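Protein adenylyltransferase (Bartonella henselae str. Houston-1, PDB 5NH2) transfers the AMP moiety of ATP to tyrosine or threonine hydroxyls of host target proteins through its Fic domain, an activity that serves bacterial virulence. Local coordinates at residues 254-258 with 269-274; 242-248 with 288-294. One frame throughout, in Å; residues are numbered along the deposited sequence.

Interaction 1 (254-258 with 269-274); sequences GLEGF and GNIDHL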
loop_
_atom_site.group_PDB
_atom_site.type_symbol
_atom_site.label_atom_id
_atom_site.label_comp_id
_atom_site.label_asym_id
_atom_site.label_seq_id
_atom_site.Cartn_x
_atom_site.Cartn_y
_atom_site.Cartn_z
ATOM N N GLY A 254 22.100 9.164 10.939
ATOM C CA GLY A 254 22.488 8.816 9.593
ATOM C C GLY A 254 22.853 10.094 8.871
ATOM O O GLY A 254 22.971 11.150 9.489
ATOM N N LEU A 255 23.112 9.970 7.580
ATOM C CA LEU A 255 23.420 11.171 6.813
ATOM C C LEU A 255 22.317 12.223 6.939
ATOM O O LEU A 255 22.603 13.387 7.216
ATOM C CB LEU A 255 23.655 10.806 5.353
ATOM C CG LEU A 255 24.985 10.121 5.152
ATOM C CD1 LEU A 255 24.911 9.199 3.947
ATOM C CD2 LEU A 255 26.011 11.225 4.967
ATOM N N GLU A 256 21.061 11.860 6.633
ATOM C CA GLU A 256 19.957 12.831 6.626
ATOM C C GLU A 256 19.158 12.963 7.932
ATOM O O GLU A 256 18.719 14.066 8.283
ATOM C CB GLU A 256 19.052 12.534 5.438
ATOM C CG GLU A 256 19.841 12.833 4.155
ATOM C CD GLU A 256 19.053 12.657 2.895
ATOM O OE1 GLU A 256 19.086 11.548 2.328
ATOM O OE2 GLU A 256 18.403 13.629 2.473
ATOM N N GLY A 257 18.950 11.882 8.681
ATOM C CA GLY A 257 17.999 11.920 9.775
ATOM C C GLY A 257 18.482 11.103 10.951
ATOM O O GLY A 257 19.500 10.404 10.873
ATOM N N PHE A 258 17.765 11.242 12.062
ATOM C CA PHE A 258 18.015 10.440 13.253
ATOM C C PHE A 258 16.723 9.786 13.707
ATOM O O PHE A 258 15.623 10.232 13.379
ATOM C CB PHE A 258 18.598 11.250 14.418
ATOM C CG PHE A 258 17.624 12.206 15.032
ATOM C CD1 PHE A 258 17.344 13.413 14.414
ATOM C CD2 PHE A 258 16.983 11.900 16.229
ATOM C CE1 PHE A 258 16.458 14.308 14.967
ATOM C CE2 PHE A 258 16.083 12.797 16.810
ATOM C CZ PHE A 258 15.817 14.006 16.165
ATOM N N GLY A 269 13.422 12.021 12.730
ATOM C CA GLY A 269 13.509 13.467 12.659
ATOM C C GLY A 269 14.735 13.892 11.898
ATOM O O GLY A 269 15.627 13.087 11.591
ATOM N N ASN A 270 14.778 15.182 11.573
ATOM C CA ASN A 270 15.852 15.745 10.775
ATOM C C ASN A 270 17.065 16.002 11.661
ATOM O O ASN A 270 16.910 16.520 12.768
ATOM C CB ASN A 270 15.366 17.043 10.143
ATOM C CG ASN A 270 16.239 17.503 9.016
ATOM O OD1 ASN A 270 17.438 17.738 9.189
ATOM N ND2 ASN A 270 15.640 17.629 7.832
ATOM N N ILE A 271 18.270 15.655 11.184
ATOM C CA ILE A 271 19.480 15.853 12.002
ATOM C C ILE A 271 19.716 17.333 12.311
ATOM O O ILE A 271 20.165 17.675 13.412
ATOM C CB ILE A 271 20.720 15.246 11.323
ATOM C CG1 ILE A 271 20.871 15.854 9.950
ATOM C CG2 ILE A 271 20.604 13.751 11.196
ATOM C CD1 ILE A 271 21.960 15.273 9.229
ATOM N N ASP A 272 19.442 18.233 11.344
ATOM C CA ASP A 272 19.633 19.668 11.574
ATOM C C ASP A 272 18.716 20.216 12.657
ATOM O O ASP A 272 18.864 21.388 13.034
ATOM C CB ASP A 272 19.382 20.534 10.322
ATOM C CG ASP A 272 19.997 19.974 9.057
ATOM O OD1 ASP A 272 19.217 19.650 8.135
ATOM O OD2 ASP A 272 21.236 19.893 8.954
ATOM N N HIS A 273 17.734 19.442 13.116
ATOM C CA HIS A 273 16.865 19.902 14.193
ATOM C C HIS A 273 17.361 19.485 15.575
ATOM O O HIS A 273 16.780 19.907 16.589
ATOM C CB HIS A 273 15.432 19.406 13.959
ATOM C CG HIS A 273 14.810 19.940 12.700
ATOM N ND1 HIS A 273 13.646 19.426 12.164
ATOM C CD2 HIS A 273 15.192 20.940 11.871
ATOM C CE1 HIS A 273 13.339 20.088 11.062
ATOM N NE2 HIS A 273 14.259 21.013 10.862
ATOM N N LEU A 274 18.403 18.653 15.641
ATOM C CA LEU A 274 19.009 18.419 16.941
ATOM C C LEU A 274 19.915 19.591 17.303
ATOM O O LEU A 274 20.567 20.170 16.429
ATOM C CB LEU A 274 19.825 17.145 16.939
ATOM C CG LEU A 274 19.070 15.850 17.195
ATOM C CD1 LEU A 274 20.008 14.685 16.944
ATOM C CD2 LEU A 274 18.504 15.814 18.620
#

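Interaction 2 (242-248 with 288-294); sequences EGETYTG and ITFTAPK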
loop_
_atom_site.group_PDB
_atom_site.type_symbol
_atom_site.label_atom_id
_atom_site.label_comp_id
_atom_site.label_asym_id
_atom_site.label_seq_id
_atom_site.Cartn_x
_atom_site.Cartn_y
_atom_site.Cartn_z
ATOM N N GLU A 242 5.549 18.284 13.772
ATOM C CA GLU A 242 6.035 19.598 14.131
ATOM C C GLU A 242 5.354 20.059 15.419
ATOM O O GLU A 242 4.122 20.085 15.513
ATOM C CB GLU A 242 5.776 20.592 12.992
ATOM C CG GLU A 242 6.712 20.504 11.774
ATOM C CD GLU A 242 6.286 19.431 10.770
ATOM O OE1 GLU A 242 5.097 19.036 10.776
ATOM O OE2 GLU A 242 7.150 18.984 9.985
ATOM N N GLY A 243 6.171 20.397 16.419
ATOM C CA GLY A 243 5.706 20.917 17.678
ATOM C C GLY A 243 5.572 19.893 18.782
ATOM O O GLY A 243 5.522 20.282 19.948
ATOM N N GLU A 244 5.504 18.600 18.449
ATOM C CA GLU A 244 5.377 17.537 19.446
ATOM C C GLU A 244 6.696 17.257 20.160
ATOM O O GLU A 244 7.789 17.481 19.629
ATOM C CB GLU A 244 4.895 16.243 18.799
ATOM C CG GLU A 244 3.561 16.373 18.149
ATOM C CD GLU A 244 2.512 16.796 19.138
ATOM O OE1 GLU A 244 2.354 16.078 20.145
ATOM O OE2 GLU A 244 1.864 17.847 18.919
ATOM N N THR A 245 6.587 16.753 21.377
ATOM C CA THR A 245 7.755 16.349 22.140
ATOM C C THR A 245 7.759 14.831 22.235
ATOM O O THR A 245 6.705 14.197 22.241
ATOM C CB THR A 245 7.775 17.005 23.533
ATOM O OG1 THR A 245 7.836 18.437 23.397
ATOM C CG2 THR A 245 8.984 16.553 24.333
ATOM N N TYR A 246 8.941 14.249 22.237
ATOM C CA TYR A 246 9.094 12.818 22.384
ATOM C C TYR A 246 10.215 12.577 23.375
ATOM O O TYR A 246 11.173 13.353 23.443
ATOM C CB TYR A 246 9.389 12.163 21.033
ATOM C CG TYR A 246 8.374 12.525 19.967
ATOM C CD1 TYR A 246 8.425 13.738 19.287
ATOM C CD2 TYR A 246 7.362 11.654 19.641
ATOM C CE1 TYR A 246 7.483 14.069 18.306
ATOM C CE2 TYR A 246 6.422 11.977 18.671
ATOM C CZ TYR A 246 6.487 13.178 18.004
ATOM O OH TYR A 246 5.519 13.439 17.038
ATOM N N THR A 247 10.082 11.529 24.179
ATOM C CA THR A 247 11.144 11.190 25.114
ATOM C C THR A 247 11.412 9.700 25.052
ATOM O O THR A 247 10.521 8.902 25.337
ATOM C CB THR A 247 10.804 11.610 26.544
ATOM O OG1 THR A 247 10.380 12.978 26.547
ATOM C CG2 THR A 247 12.050 11.487 27.404
ATOM N N GLY A 248 12.645 9.341 24.723
ATOM C CA GLY A 248 12.990 7.943 24.592
ATOM C C GLY A 248 14.464 7.735 24.306
ATOM O O GLY A 248 15.302 8.606 24.547
ATOM N N ILE A 288 17.061 10.736 25.424
ATOM C CA ILE A 288 16.945 12.123 24.996
ATOM C C ILE A 288 15.478 12.514 24.890
ATOM O O ILE A 288 14.589 11.669 24.723
ATOM C CB ILE A 288 17.679 12.411 23.664
ATOM C CG1 ILE A 288 16.817 12.076 22.459
ATOM C CG2 ILE A 288 18.987 11.647 23.586
ATOM C CD1 ILE A 288 17.388 12.650 21.187
ATOM N N THR A 289 15.242 13.820 25.025
ATOM C CA THR A 289 13.960 14.449 24.748
ATOM C C THR A 289 14.108 15.392 23.559
ATOM O O THR A 289 15.072 16.159 23.480
ATOM C CB THR A 289 13.448 15.213 25.963
ATOM O OG1 THR A 289 13.263 14.298 27.047
ATOM C CG2 THR A 289 12.124 15.849 25.650
ATOM N N PHE A 290 13.172 15.310 22.617
ATOM C CA PHE A 290 13.273 16.052 21.372
ATOM C C PHE A 290 11.917 16.656 21.063
ATOM O O PHE A 290 10.921 15.932 20.989
ATOM C CB PHE A 290 13.728 15.150 20.213
ATOM C CG PHE A 290 13.509 15.746 18.836
ATOM C CD1 PHE A 290 14.421 16.636 18.288
ATOM C CD2 PHE A 290 12.406 15.403 18.074
ATOM C CE1 PHE A 290 14.231 17.192 17.016
ATOM C CE2 PHE A 290 12.212 15.953 16.790
ATOM C CZ PHE A 290 13.122 16.851 16.267
ATOM N N THR A 291 11.888 17.971 20.877
ATOM C CA THR A 291 10.707 18.677 20.413
ATOM C C THR A 291 10.950 19.122 18.980
ATOM O O THR A 291 11.861 19.915 18.722
ATOM C CB THR A 291 10.401 19.882 21.296
ATOM O OG1 THR A 291 10.390 19.478 22.669
ATOM C CG2 THR A 291 9.052 20.449 20.931
ATOM N N ALA A 292 10.144 18.612 18.054
ATOM C CA ALA A 292 10.279 19.007 16.659
ATOM C C ALA A 292 9.803 20.450 16.471
ATOM O O ALA A 292 8.838 20.871 17.110
ATOM C CB ALA A 292 9.497 18.045 15.755
ATOM N N PRO A 293 10.488 21.237 15.643
ATOM C CA PRO A 293 10.189 22.674 15.490
ATOM C C PRO A 293 9.068 23.012 14.502
ATOM O O PRO A 293 8.472 22.154 13.876
ATOM C CB PRO A 293 11.525 23.231 14.993
ATOM C CG PRO A 293 12.207 22.055 14.354
ATOM C CD PRO A 293 11.868 20.924 15.245
ATOM N N LYS A 294 8.794 24.307 14.388
ATOM C CA LYS A 294 7.715 24.860 13.560
ATOM C C LYS A 294 7.501 24.144 12.232
ATOM O O LYS A 294 6.777 24.628 11.363
ATOM C CB LYS A 294 7.986 26.343 13.263
ATOM C CG LYS A 294 8.912 26.583 12.057
ATOM C CD LYS A 294 9.489 27.997 12.023
ATOM C CE LYS A 294 8.416 29.055 11.970
ATOM N NZ LYS A 294 9.005 30.393 12.253
#

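Interaction 1 (254-258 with 269-274)
Phe258 carries its ring toward Leu274 with CG set between the backbone N and the carbonyl carbon (chi1 70°), while Leu274 comes from the opposite direction with CG beside its own backbone N (chi1 -84°). The two meet at the open end of the beta hairpin built from strands 257-262 and 265-270, within the Intracellular delivery domain, assigned to the OB clan. Leu274 CD1 stands over the centre of the Phe258 ring, 3.9 Å from its centroid, in a CH-pi contact only 11° off the ring normal. Its CG covers the rim near CE1, so a branched aliphatic side chain suits this face well. Below the other face runs the backbone of Gly269; a glycine fits here because a beta carbon would press against Phe258 CE1.

Phe258 and Gly269 form an antiparallel hydrogen-bonded pair, with Phe258 N to Gly269 O and Gly269 N to Phe258 O both 2.9 Å. The neighbouring pair, Gly257 with Asn270, is non-hydrogen-bonded, and a beta carbon at Gly257 would collide with Gly269 O. Beyond it the ladder gives out with a weak bond from Ile271 N to Glu256 O at 3.3 Å. Ile271 CG2 packs against Gly257 C at 3.4 Å, and its CG1 also lies near Glu256 O. The Glu256 carboxylate, through OE2, forms a salt bridge with Arg216 of helix 212-227, and Glu220 of that helix accepts from the backbone N of Glu256 and of Gly257.

The second strand then bends into a 3-10 turn at 271-273. Asn270 starts it with an Asx turn: its OD1 receives Asp272 N at 3.0 Å on a lone pair in the carbonyl plane.

Interaction 2 (242-248 with 288-294)
Tyr246 and Phe290 face each other as a hydrogen-bonded antiparallel pair, each backbone N giving a 2.9 Å bond to the other residue's O (Tyr246 N to Phe290 O, Phe290 N to Tyr246 O). This backbone ladder is tight, whereas the rings meet only loosely, Tyr246 CD1 lying 4.5 Å from Phe290 CD2. Phe290 O lies in the plane of the Tyr246 ring, at its edge, 3.7 Å from CD1. Burial comes from other residues: Leu260 of the next strand but one touches both Phe290 and Ile288, large apolar groups suited to a buried face. Tyr246 OH is hydrogen-bonded to Lys241 N.

Strand 287-291 is an outermost strand of the chain's mixed five-stranded sheet, consistent with the OB clan of the domain; the segments 245-248 and 288-291 run antiparallel at 166°.

The other side is exposed and carries threonines, beta-branched residues that favour extended backbone and tolerate water. All four hold OG1 beside the backbone N, which brings the hydroxyls together as Thr245 OG1 to Thr291 OG1 (2.9 Å) and Thr247 OG1 to Thr289 OG1 (3.2 Å). Past the strands the pairing loosens at Gly243, whose positive phi suits glycine; its N reaches Ala292 O from 55° out of the carbonyl plane.

Both contacts belong to one five-stranded sheet: interaction 1 joins the hairpin strands 257-262 and 265-270, and interaction 2 adds strand 287-291 to the far side of strand 245-253. Along the chain, interaction 1 is nested within the loop that interaction 2 closes. They meet through the buried face, where the rings of Phe258 and Phe290 pack edge-to-face (Phe258 CZ to Phe290 CD1, 3.7 Å); separately, the exposed His273 and Pro293 touch. Interaction 1 is the more buried, relying on an aromatic ring, a leucine over its face and glycines; interaction 2, at the sheet edge, has a longer backbone ladder and sets exposed threonine hydroxyls opposite its apolar face.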